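Local coordinates for TRAP dicarboxylate ABC transporter, substrate-binding protein (Roseobacter denitrificans, PDB 4OVQ) that binds beta-D-glucuronate as the periplasmic solute-binding protein of a TRAP transport system, probably delivering it to the membrane permease, at residues Asp34-Thr39 and Trp209-Ser214; Trp29-Asp34 and Met188-Val193; Ala179-Asn184 and Ala294-Ala299; Ala99-Leu104 and Glu305-Ala310. One frame throughout, in Å; residues are numbered along the deposited sequence.

Interaction 1: residues Asp34-Thr39 and Trp209-Ser214; sequences DGYPNT and WPSYES
Tyr36 and Ser211 meet through their hydroxyls, with Tyr36 OH 3.1 Å from Ser211 OG. The single proton of Ser211 OG has another acceptor within reach, so a hydrogen bond to Tyr36 OH is not settled. Ser211 OG also makes a weak hydrogen bond to O1 of the bound beta-D-glucuronate. Tyr36 therefore stands behind a pocket residue, in the second shell of the sugar.

The apolar part is small and close. Pro210 CB comes within 3.5 Å of Tyr36 CE1, and the two side chains cross at about a right angle.

Two polar atoms also pack against the ring. Ser214 OG lies 3.7 Å from Tyr36 CE1, and Ser211 N sits at the ring edge, near its plane.

The ring gets there because its CG is anti to the backbone N (chi1 -159°), which sends it across to helix 209-214. Within its own segment, Pro37 CD lies 3.4 Å above one face of the Tyr36 ring. His32 also stacks with the ring.

Tyr36 is the N-cap of helix 37-52, so the contact joins the start of that helix to helix 209-214. The long helix 248-282 borders both: Arg272 touches Pro37 and Trp269 touches Pro210. Asn38 ND2 is hydrogen-bonded to Asn86 OD1 of strand 84-88.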
# COMPACT_ATOMS: atom_id res chain seq x y z
N ASP A 34 -2.74 15.81 -5.99
CA ASP A 34 -1.65 16.50 -6.62
C ASP A 34 -0.43 16.59 -5.73
O ASP A 34 -0.53 16.82 -4.52
CB ASP A 34 -2.04 17.93 -7.02
CG ASP A 34 -3.07 17.98 -8.15
OD1 ASP A 34 -3.29 16.96 -8.83
OD2 ASP A 34 -3.66 19.07 -8.34
N GLY A 35 0.73 16.44 -6.35
CA GLY A 35 1.98 16.59 -5.65
C GLY A 35 2.40 15.44 -4.80
O GLY A 35 3.54 15.43 -4.27
N TYR A 36 1.50 14.45 -4.62
CA TYR A 36 1.82 13.26 -3.87
C TYR A 36 2.91 12.52 -4.63
O TYR A 36 2.90 12.53 -5.87
CB TYR A 36 0.58 12.38 -3.73
CG TYR A 36 0.62 11.40 -2.59
CD1 TYR A 36 0.30 11.79 -1.30
CD2 TYR A 36 0.94 10.05 -2.82
CE1 TYR A 36 0.33 10.87 -0.26
CE2 TYR A 36 0.96 9.13 -1.80
CZ TYR A 36 0.65 9.54 -0.51
OH TYR A 36 0.64 8.64 0.51
N PRO A 37 3.85 11.94 -3.90
CA PRO A 37 4.99 11.24 -4.49
C PRO A 37 4.55 10.31 -5.61
O PRO A 37 5.09 10.35 -6.72
CB PRO A 37 5.58 10.47 -3.32
CG PRO A 37 5.33 11.43 -2.14
CD PRO A 37 3.98 12.05 -2.43
N ASN A 38 3.54 9.48 -5.34
CA ASN A 38 3.07 8.55 -6.36
C ASN A 38 2.49 9.21 -7.61
O ASN A 38 2.57 8.69 -8.74
CB ASN A 38 1.96 7.66 -5.78
CG ASN A 38 2.41 6.85 -4.61
OD1 ASN A 38 3.17 7.29 -3.77
ND2 ASN A 38 1.88 5.63 -4.52
N THR A 39 1.84 10.34 -7.41
CA THR A 39 1.26 11.05 -8.48
C THR A 39 2.33 11.59 -9.44
O THR A 39 2.29 11.36 -10.64
CB THR A 39 0.42 12.20 -7.90
OG1 THR A 39 -0.59 11.63 -7.03
CG2 THR A 39 -0.22 12.96 -8.96
N TRP A 209 2.35 8.71 6.98
CA TRP A 209 2.23 10.15 7.18
C TRP A 209 1.65 10.91 6.00
O TRP A 209 0.78 11.76 6.17
CB TRP A 209 3.57 10.80 7.55
CG TRP A 209 4.08 10.49 8.90
CD1 TRP A 209 5.09 9.64 9.20
CD2 TRP A 209 3.63 11.04 10.15
NE1 TRP A 209 5.31 9.61 10.56
CE2 TRP A 209 4.42 10.47 11.16
CE3 TRP A 209 2.62 11.95 10.51
CZ2 TRP A 209 4.25 10.79 12.52
CZ3 TRP A 209 2.45 12.26 11.86
CH2 TRP A 209 3.27 11.68 12.84
N PRO A 210 2.14 10.64 4.78
CA PRO A 210 1.62 11.42 3.65
C PRO A 210 0.12 11.26 3.35
O PRO A 210 -0.55 12.20 2.92
CB PRO A 210 2.50 10.95 2.48
CG PRO A 210 3.77 10.49 3.13
CD PRO A 210 3.29 9.82 4.39
N SER A 211 -0.42 10.06 3.57
CA SER A 211 -1.85 9.83 3.37
C SER A 211 -2.66 10.49 4.49
O SER A 211 -3.69 11.08 4.24
CB SER A 211 -2.18 8.34 3.37
OG SER A 211 -1.82 7.71 2.15
N TYR A 212 -2.17 10.38 5.71
CA TYR A 212 -2.83 10.98 6.87
C TYR A 212 -2.96 12.48 6.64
O TYR A 212 -4.00 13.08 6.90
CB TYR A 212 -1.98 10.73 8.10
CG TYR A 212 -2.41 11.35 9.42
CD1 TYR A 212 -3.68 11.13 9.94
CD2 TYR A 212 -1.50 12.09 10.19
CE1 TYR A 212 -4.04 11.65 11.15
CE2 TYR A 212 -1.88 12.63 11.40
CZ TYR A 212 -3.14 12.41 11.87
OH TYR A 212 -3.49 12.94 13.09
N GLU A 213 -1.91 13.06 6.07
CA GLU A 213 -1.90 14.47 5.80
C GLU A 213 -2.75 14.83 4.56
O GLU A 213 -3.65 15.65 4.66
CB GLU A 213 -0.45 14.94 5.70
CG GLU A 213 -0.26 16.41 5.47
CD GLU A 213 -0.05 16.71 4.02
OE1 GLU A 213 0.91 16.19 3.41
OE2 GLU A 213 -0.89 17.43 3.46
N SER A 214 -2.51 14.19 3.41
CA SER A 214 -3.12 14.60 2.13
C SER A 214 -4.64 14.47 2.01
O SER A 214 -5.27 15.21 1.26
CB SER A 214 -2.44 13.89 0.94
OG SER A 214 -2.77 12.51 0.89

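Interaction 2: residues Trp29-Asp34 and Met188-Val193; sequences WNIHVD and MAFAEV. With BDP (beta-D-glucopyranuronic acid), chain C.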
# COMPACT_ATOMS: atom_id res chain seq x y z
N TRP A 29 -4.43 4.23 -13.49
CA TRP A 29 -5.09 4.62 -12.25
C TRP A 29 -4.12 4.93 -11.13
O TRP A 29 -3.12 4.20 -10.93
CB TRP A 29 -6.03 3.48 -11.81
CG TRP A 29 -6.85 3.65 -10.59
CD1 TRP A 29 -8.18 4.00 -10.55
CD2 TRP A 29 -6.46 3.40 -9.23
NE1 TRP A 29 -8.61 4.02 -9.26
CE2 TRP A 29 -7.59 3.66 -8.42
CE3 TRP A 29 -5.26 3.01 -8.61
CZ2 TRP A 29 -7.55 3.54 -7.02
CZ3 TRP A 29 -5.22 2.92 -7.23
CH2 TRP A 29 -6.37 3.12 -6.45
N ASN A 30 -4.41 5.99 -10.39
CA ASN A 30 -3.72 6.31 -9.15
C ASN A 30 -4.74 6.96 -8.23
O ASN A 30 -5.54 7.79 -8.69
CB ASN A 30 -2.53 7.25 -9.44
CG ASN A 30 -2.01 7.97 -8.19
OD1 ASN A 30 -1.82 7.37 -7.16
ND2 ASN A 30 -1.72 9.28 -8.30
N ILE A 31 -4.73 6.63 -6.94
CA ILE A 31 -5.74 7.16 -6.02
C ILE A 31 -5.39 8.53 -5.45
O ILE A 31 -6.26 9.19 -4.89
CB ILE A 31 -6.01 6.15 -4.87
CG1 ILE A 31 -7.40 6.32 -4.22
CG2 ILE A 31 -4.89 6.16 -3.84
CD1 ILE A 31 -7.86 5.02 -3.50
N HIS A 32 -4.14 8.98 -5.62
CA HIS A 32 -3.60 10.10 -4.85
C HIS A 32 -3.84 11.48 -5.47
O HIS A 32 -4.19 11.58 -6.65
CB HIS A 32 -2.13 9.88 -4.49
CG HIS A 32 -1.95 8.77 -3.51
ND1 HIS A 32 -2.26 8.91 -2.18
CD2 HIS A 32 -1.55 7.48 -3.68
CE1 HIS A 32 -2.07 7.76 -1.56
NE2 HIS A 32 -1.63 6.87 -2.44
N VAL A 33 -3.62 12.50 -4.66
CA VAL A 33 -3.86 13.88 -5.09
C VAL A 33 -2.63 14.53 -5.67
O VAL A 33 -1.58 13.88 -5.80
CB VAL A 33 -4.31 14.71 -3.91
CG1 VAL A 33 -5.60 14.13 -3.34
CG2 VAL A 33 -3.23 14.74 -2.87
N ASP A 34 -2.74 15.81 -5.99
CA ASP A 34 -1.65 16.50 -6.62
C ASP A 34 -0.43 16.59 -5.73
O ASP A 34 -0.53 16.82 -4.52
CB ASP A 34 -2.04 17.93 -7.02
CG ASP A 34 -3.07 17.98 -8.15
OD1 ASP A 34 -3.29 16.96 -8.83
OD2 ASP A 34 -3.66 19.07 -8.34
N MSE A 188 -13.46 -0.29 4.30
CA MSE A 188 -14.12 0.81 3.63
C MSE A 188 -13.17 1.40 2.61
O MSE A 188 -11.96 1.47 2.81
CB MSE A 188 -14.45 1.87 4.70
CG MSE A 188 -15.14 3.06 4.22
SE MSE A 188 -15.37 4.41 5.63
CE MSE A 188 -16.07 3.41 6.95
N ALA A 189 -13.74 1.88 1.51
CA ALA A 189 -13.01 2.57 0.48
C ALA A 189 -12.28 3.79 1.06
O ALA A 189 -12.85 4.53 1.84
CB ALA A 189 -13.96 3.00 -0.61
N PHE A 190 -11.06 4.01 0.62
CA PHE A 190 -10.22 5.10 1.08
C PHE A 190 -10.92 6.44 0.96
O PHE A 190 -10.79 7.28 1.84
CB PHE A 190 -8.94 5.08 0.25
CG PHE A 190 -7.81 5.92 0.78
CD1 PHE A 190 -7.47 5.94 2.11
CD2 PHE A 190 -7.06 6.69 -0.12
CE1 PHE A 190 -6.36 6.71 2.54
CE2 PHE A 190 -5.98 7.45 0.32
CZ PHE A 190 -5.66 7.46 1.63
N ALA A 191 -11.64 6.63 -0.15
CA ALA A 191 -12.28 7.91 -0.45
C ALA A 191 -13.31 8.30 0.61
O ALA A 191 -13.54 9.50 0.82
CB ALA A 191 -12.96 7.84 -1.83
N GLU A 192 -13.88 7.30 1.28
CA GLU A 192 -15.02 7.51 2.19
C GLU A 192 -14.57 7.70 3.64
O GLU A 192 -15.36 8.03 4.52
CB GLU A 192 -15.98 6.35 2.06
CG GLU A 192 -16.73 6.44 0.76
CD GLU A 192 -17.84 5.46 0.66
OE1 GLU A 192 -17.69 4.38 1.27
OE2 GLU A 192 -18.85 5.74 -0.04
N VAL A 193 -13.28 7.56 3.88
CA VAL A 193 -12.76 7.62 5.25
C VAL A 193 -12.90 9.01 5.94
O VAL A 193 -13.26 9.09 7.11
CB VAL A 193 -11.32 7.11 5.31
CG1 VAL A 193 -10.80 7.19 6.77
CG2 VAL A 193 -11.24 5.68 4.74
C1 BDP C . -2.38 4.37 1.12
C2 BDP C . -2.11 3.70 -0.20
C3 BDP C . -3.33 3.81 -1.00
C4 BDP C . -4.47 3.14 -0.30
C5 BDP C . -4.68 3.76 1.06
C6 BDP C . -5.80 3.09 1.86
O2 BDP C . -1.05 4.50 -0.83
O3 BDP C . -3.06 3.00 -2.21
O4 BDP C . -5.71 3.27 -1.12
O5 BDP C . -3.48 3.72 1.83
O6A BDP C . -6.82 2.66 1.25
O1 BDP C . -1.29 4.33 1.99
O6B BDP C . -5.66 3.17 3.11
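Ile31 and Phe190 touch beside the bound beta-D-glucuronate. Ile31 CD1 reaches the edge of the phenyl ring, 3.9 Å from Phe190 CD2. The same methyl lies 3.7 Å from O4 of the sugar.

The tight part is where protein meets ligand. C5 of the sugar sits 3.6 Å above the Phe190 ring, over its centre. C6, the carboxylate carbon, is 3.3 Å from Phe190 CD1 over the same face. His32 holds another corner of the sugar: its NE2 donates to O2 over 2.9 Å, at an N-H...O angle of 147°, with O2 in the imidazole plane. Ile31 CG2 packs over one face of that imidazole, 3.5 Å above its plane.

The direct contact between the segments is looser. His32 CE1 is 4.3 Å from Phe190 CE2, and no hydrogen bond joins the two loops. Ile31, at this side, is partly exposed.

With an alanine at Phe190, the C5 face of the sugar is likely to lose its aromatic floor, and Ile31 CD1 its phenyl partner.

Glu234, Asn207, Arg167, Arg146 and Gln70 also hydrogen-bond to the sugar. The pocket thus pairs an aromatic surface under the sugar carbons with directed bonds for its oxygens, as suits a carbohydrate-binding protein.

Interaction 3: residues Ala179-Asn184 and Ala294-Ala299; sequences AELGGN and APFQAA
Leu181 packs against Phe296 and Ala299, and these three residues carry most of the contact. Leu181 CD2 is the key atom. It lies 3.7 Å from Phe296 CD1 and 4.1 Å from Ala299 CB, so one methyl meets both. The other branch, Leu181 CD1, also reaches Phe296 CD1, at 4.1 Å. The leucine and phenylalanine side chains cross at about a right angle. With Leu181 CG anti to its own carbonyl carbon (chi1 -61°), both methyls are carried to the helix 294-298 side.

Ala299 faces the other segment directly. Its CB is 3.8 Å from the carbonyl oxygen of Glu180, and its own carbonyl oxygen is 3.4 Å from Glu180 CB. Each backbone carbonyl thus rests against a CB of the opposite residue. The Glu180 chain bends at chi2 and lies beside Pro302 and Val303 of helix 301-310.

The contact forms at the end of helix 172-180, with the side chain of Leu181 about 11 Å from that of the ligand-binding Arg146. Gly182, with positive phi, closes that helix in a Schellman motif, and the chain then runs into strand 184-187. Phe296 rests further on Phe106 and Pro158.

No hydrogen bond or salt bridge crosses between the segments. Apolar surfaces and the CB-to-carbonyl contacts make the join, which is held by van der Waals packing with no directed bond.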
# COMPACT_ATOMS: atom_id res chain seq x y z
N ALA A 179 -9.48 -7.03 15.07
CA ALA A 179 -10.27 -7.85 16.00
C ALA A 179 -9.38 -8.41 17.11
O ALA A 179 -9.80 -8.50 18.28
CB ALA A 179 -10.99 -8.95 15.23
N GLU A 180 -8.12 -8.72 16.79
CA GLU A 180 -7.21 -9.29 17.80
C GLU A 180 -6.65 -8.24 18.79
O GLU A 180 -6.08 -8.57 19.85
CB GLU A 180 -6.07 -10.07 17.13
CG GLU A 180 -6.59 -11.21 16.25
CD GLU A 180 -7.28 -12.31 17.05
OE1 GLU A 180 -7.02 -12.41 18.27
OE2 GLU A 180 -8.11 -13.05 16.47
N LEU A 181 -6.82 -6.96 18.44
CA LEU A 181 -6.50 -5.88 19.34
C LEU A 181 -7.77 -5.45 20.07
O LEU A 181 -7.76 -4.48 20.81
CB LEU A 181 -5.90 -4.71 18.56
CG LEU A 181 -4.58 -5.01 17.82
CD1 LEU A 181 -4.16 -3.82 16.98
CD2 LEU A 181 -3.48 -5.36 18.82
N GLY A 182 -8.86 -6.17 19.81
CA GLY A 182 -10.13 -5.93 20.48
C GLY A 182 -10.97 -4.83 19.87
O GLY A 182 -11.97 -4.42 20.44
N GLY A 183 -10.55 -4.34 18.71
CA GLY A 183 -11.31 -3.31 18.04
C GLY A 183 -12.37 -3.90 17.14
O GLY A 183 -12.51 -5.13 17.01
N ASN A 184 -13.12 -3.02 16.49
CA ASN A 184 -14.16 -3.41 15.59
C ASN A 184 -13.78 -2.86 14.22
O ASN A 184 -13.80 -1.65 13.95
CB ASN A 184 -15.51 -2.87 16.04
CG ASN A 184 -15.91 -3.38 17.42
OD1 ASN A 184 -16.04 -4.59 17.64
ND2 ASN A 184 -16.10 -2.46 18.35
N ALA A 294 5.65 -5.04 21.51
CA ALA A 294 5.63 -6.49 21.60
C ALA A 294 4.25 -7.09 21.80
O ALA A 294 3.95 -8.15 21.24
CB ALA A 294 6.55 -6.96 22.70
N PRO A 295 3.39 -6.44 22.60
CA PRO A 295 2.07 -7.04 22.78
C PRO A 295 1.17 -6.90 21.55
O PRO A 295 0.26 -7.71 21.38
CB PRO A 295 1.48 -6.23 23.95
CG PRO A 295 2.69 -5.66 24.65
CD PRO A 295 3.63 -5.33 23.54
N PHE A 296 1.43 -5.89 20.73
CA PHE A 296 0.73 -5.77 19.45
C PHE A 296 1.15 -6.91 18.55
O PHE A 296 0.30 -7.58 17.95
CB PHE A 296 1.05 -4.43 18.79
CG PHE A 296 0.42 -3.26 19.47
CD1 PHE A 296 -0.84 -2.82 19.11
CD2 PHE A 296 1.09 -2.60 20.50
CE1 PHE A 296 -1.42 -1.73 19.76
CE2 PHE A 296 0.52 -1.52 21.13
CZ PHE A 296 -0.74 -1.08 20.77
N GLN A 297 2.45 -7.15 18.47
CA GLN A 297 2.95 -8.28 17.69
C GLN A 297 2.42 -9.60 18.20
O GLN A 297 2.01 -10.45 17.42
CB GLN A 297 4.46 -8.34 17.75
CG GLN A 297 5.16 -7.09 17.32
CD GLN A 297 6.59 -7.36 16.96
OE1 GLN A 297 6.91 -8.36 16.31
NE2 GLN A 297 7.48 -6.46 17.37
N ALA A 298 2.48 -9.82 19.52
CA ALA A 298 2.09 -11.10 20.08
C ALA A 298 0.65 -11.42 19.75
O ALA A 298 0.27 -12.57 19.56
CB ALA A 298 2.30 -11.10 21.59
N ALA A 299 -0.18 -10.37 19.68
CA ALA A 299 -1.60 -10.54 19.45
C ALA A 299 -1.92 -10.98 18.02
O ALA A 299 -3.02 -11.44 17.72
CB ALA A 299 -2.32 -9.21 19.74

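Interaction 4: residues Ala99-Leu104 and Glu305-Ala310; sequences ANVVSL and EAYFEA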
# COMPACT_ATOMS: atom_id res chain seq x y z
N ALA A 99 1.14 -12.42 -2.77
CA ALA A 99 1.20 -10.98 -2.52
C ALA A 99 0.65 -10.67 -1.16
O ALA A 99 1.04 -9.70 -0.51
CB ALA A 99 0.43 -10.21 -3.57
N ASN A 100 -0.27 -11.51 -0.71
CA ASN A 100 -0.89 -11.34 0.58
C ASN A 100 0.11 -11.39 1.75
O ASN A 100 -0.15 -10.87 2.81
CB ASN A 100 -1.99 -12.39 0.75
CG ASN A 100 -3.16 -11.89 1.57
OD1 ASN A 100 -3.41 -10.69 1.69
ND2 ASN A 100 -3.92 -12.83 2.11
N VAL A 101 1.29 -11.98 1.54
CA VAL A 101 2.29 -12.05 2.59
C VAL A 101 2.75 -10.66 3.11
O VAL A 101 3.08 -10.52 4.27
CB VAL A 101 3.50 -12.93 2.19
CG1 VAL A 101 4.47 -12.17 1.33
CG2 VAL A 101 4.19 -13.46 3.42
N VAL A 102 2.70 -9.63 2.26
CA VAL A 102 3.21 -8.32 2.68
C VAL A 102 2.18 -7.57 3.53
O VAL A 102 2.50 -6.53 4.12
CB VAL A 102 3.69 -7.45 1.47
CG1 VAL A 102 4.72 -8.20 0.65
CG2 VAL A 102 2.56 -7.02 0.61
N SER A 103 0.97 -8.13 3.60
CA SER A 103 -0.11 -7.59 4.39
C SER A 103 -0.15 -8.20 5.81
O SER A 103 -0.98 -7.84 6.63
CB SER A 103 -1.42 -7.81 3.63
OG SER A 103 -1.48 -6.93 2.50
N LEU A 104 0.78 -9.10 6.11
CA LEU A 104 0.91 -9.59 7.50
C LEU A 104 1.49 -8.52 8.42
O LEU A 104 2.54 -7.95 8.15
CB LEU A 104 1.76 -10.87 7.54
CG LEU A 104 1.03 -12.09 7.00
CD1 LEU A 104 2.03 -13.20 6.65
CD2 LEU A 104 -0.04 -12.61 7.99
N GLU A 305 -1.12 -17.41 11.88
CA GLU A 305 -1.51 -18.80 11.91
C GLU A 305 -2.69 -19.05 10.97
O GLU A 305 -2.77 -20.08 10.32
CB GLU A 305 -1.82 -19.18 13.36
CG GLU A 305 -0.55 -19.21 14.19
CD GLU A 305 0.33 -20.36 13.75
OE1 GLU A 305 -0.25 -21.36 13.27
OE2 GLU A 305 1.57 -20.25 13.87
N ALA A 306 -3.56 -18.05 10.85
CA ALA A 306 -4.73 -18.19 9.98
C ALA A 306 -4.41 -17.99 8.48
O ALA A 306 -5.14 -18.48 7.60
CB ALA A 306 -5.80 -17.23 10.43
N TYR A 307 -3.33 -17.28 8.18
CA TYR A 307 -2.79 -17.26 6.82
C TYR A 307 -2.10 -18.59 6.47
O TYR A 307 -2.16 -19.06 5.34
CB TYR A 307 -1.81 -16.11 6.67
CG TYR A 307 -1.10 -16.06 5.36
CD1 TYR A 307 -1.70 -15.46 4.25
CD2 TYR A 307 0.18 -16.57 5.21
CE1 TYR A 307 -1.06 -15.40 3.04
CE2 TYR A 307 0.83 -16.52 3.98
CZ TYR A 307 0.20 -15.94 2.90
OH TYR A 307 0.83 -15.88 1.68
N PHE A 308 -1.44 -19.18 7.46
CA PHE A 308 -0.73 -20.44 7.25
C PHE A 308 -1.72 -21.54 6.94
O PHE A 308 -1.46 -22.43 6.11
CB PHE A 308 0.09 -20.80 8.49
CG PHE A 308 1.28 -19.89 8.72
CD1 PHE A 308 1.96 -19.34 7.66
CD2 PHE A 308 1.71 -19.61 10.01
CE1 PHE A 308 3.04 -18.52 7.87
CE2 PHE A 308 2.80 -18.80 10.23
CZ PHE A 308 3.47 -18.24 9.16
N GLU A 309 -2.87 -21.49 7.61
CA GLU A 309 -3.91 -22.49 7.44
C GLU A 309 -4.58 -22.35 6.09
O GLU A 309 -4.96 -23.34 5.46
CB GLU A 309 -4.94 -22.41 8.57
CG GLU A 309 -6.11 -23.42 8.45
CD GLU A 309 -5.82 -24.77 9.10
OE1 GLU A 309 -4.65 -25.21 9.10
OE2 GLU A 309 -6.78 -25.40 9.63
N ALA A 310 -4.71 -21.11 5.61
CA ALA A 310 -5.31 -20.85 4.30
C ALA A 310 -4.33 -21.13 3.16
O ALA A 310 -4.74 -21.47 2.05
CB ALA A 310 -5.79 -19.41 4.23
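Tyr307 plugs helix 301-310 into a 3-10 turn at Val101-Ser103, within the two-lobed fold of the family 7 solute-binding proteins. The turn is held by its own backbone bonds, such as Ser103 N to Asn100 O. The CB of Tyr307 points toward residues 99-104.

The chain starts at Tyr307 CB, which lies 4.1 Å from Leu104 CD2. A chi1 of 175° sets the ring opposite the backbone N of Tyr307 and extends it from the helix to the turn. Next, Tyr307 CD2 meets Leu104 CD1 at 4.1 Å. That methyl sits over one face of the ring, and the two side chains cross at about a right angle. The CD1-CE1 side of the ring meets Asn100. Tyr307 CD1 is 4.1 Å from Asn100 ND2, and Tyr307 CE1 is 3.9 Å from Asn100 CB. The two side chains run past each other in opposite directions, amide and ring planes 63° apart. Asn100 OD1 is bonded elsewhere, to Asn171 ND2.

At the tip, Tyr307 OH is hydrogen-bonded to the carbonyl oxygen of Pro97, just before the turn. Were Tyr307 an alanine, a gap between Asn100 and Leu104 would be likely to open and the Pro97 carbonyl to lose its hydroxyl mate.

Around the contact, Leu173 of helix 172-180 touches both Asn100 and Leu104, while helix 315-322 packs on Val101. The hydroxyl also packs on the start of the 3-10 segment, where Tyr307 OH lies 4.0 Å from Val101 CB.

In the fold
From the N terminus, the chain leaves strand 25-29 through residues 29-34, which interaction 2 joins to the loop 188-193. Residues 34-39 follow and share Asp34 with it. Interaction 1 ties them to helix 209-214, closing a second long loop that crosses the first. These two contacts touch each other and flank the sugar site. Residues 99-104 then open interaction 4, which closes only at 305-310. Interaction 3, between 179-184 and 294-299, is nested inside that loop. Both 3 and 4 cross 1 and 2. They lie about 16 Å apart, centre to centre. Interaction 3 ties helix 294-298 to the end of helix 172-180. Interaction 4 ties helix 301-310 to the loop between helices 89-92 and 111-118.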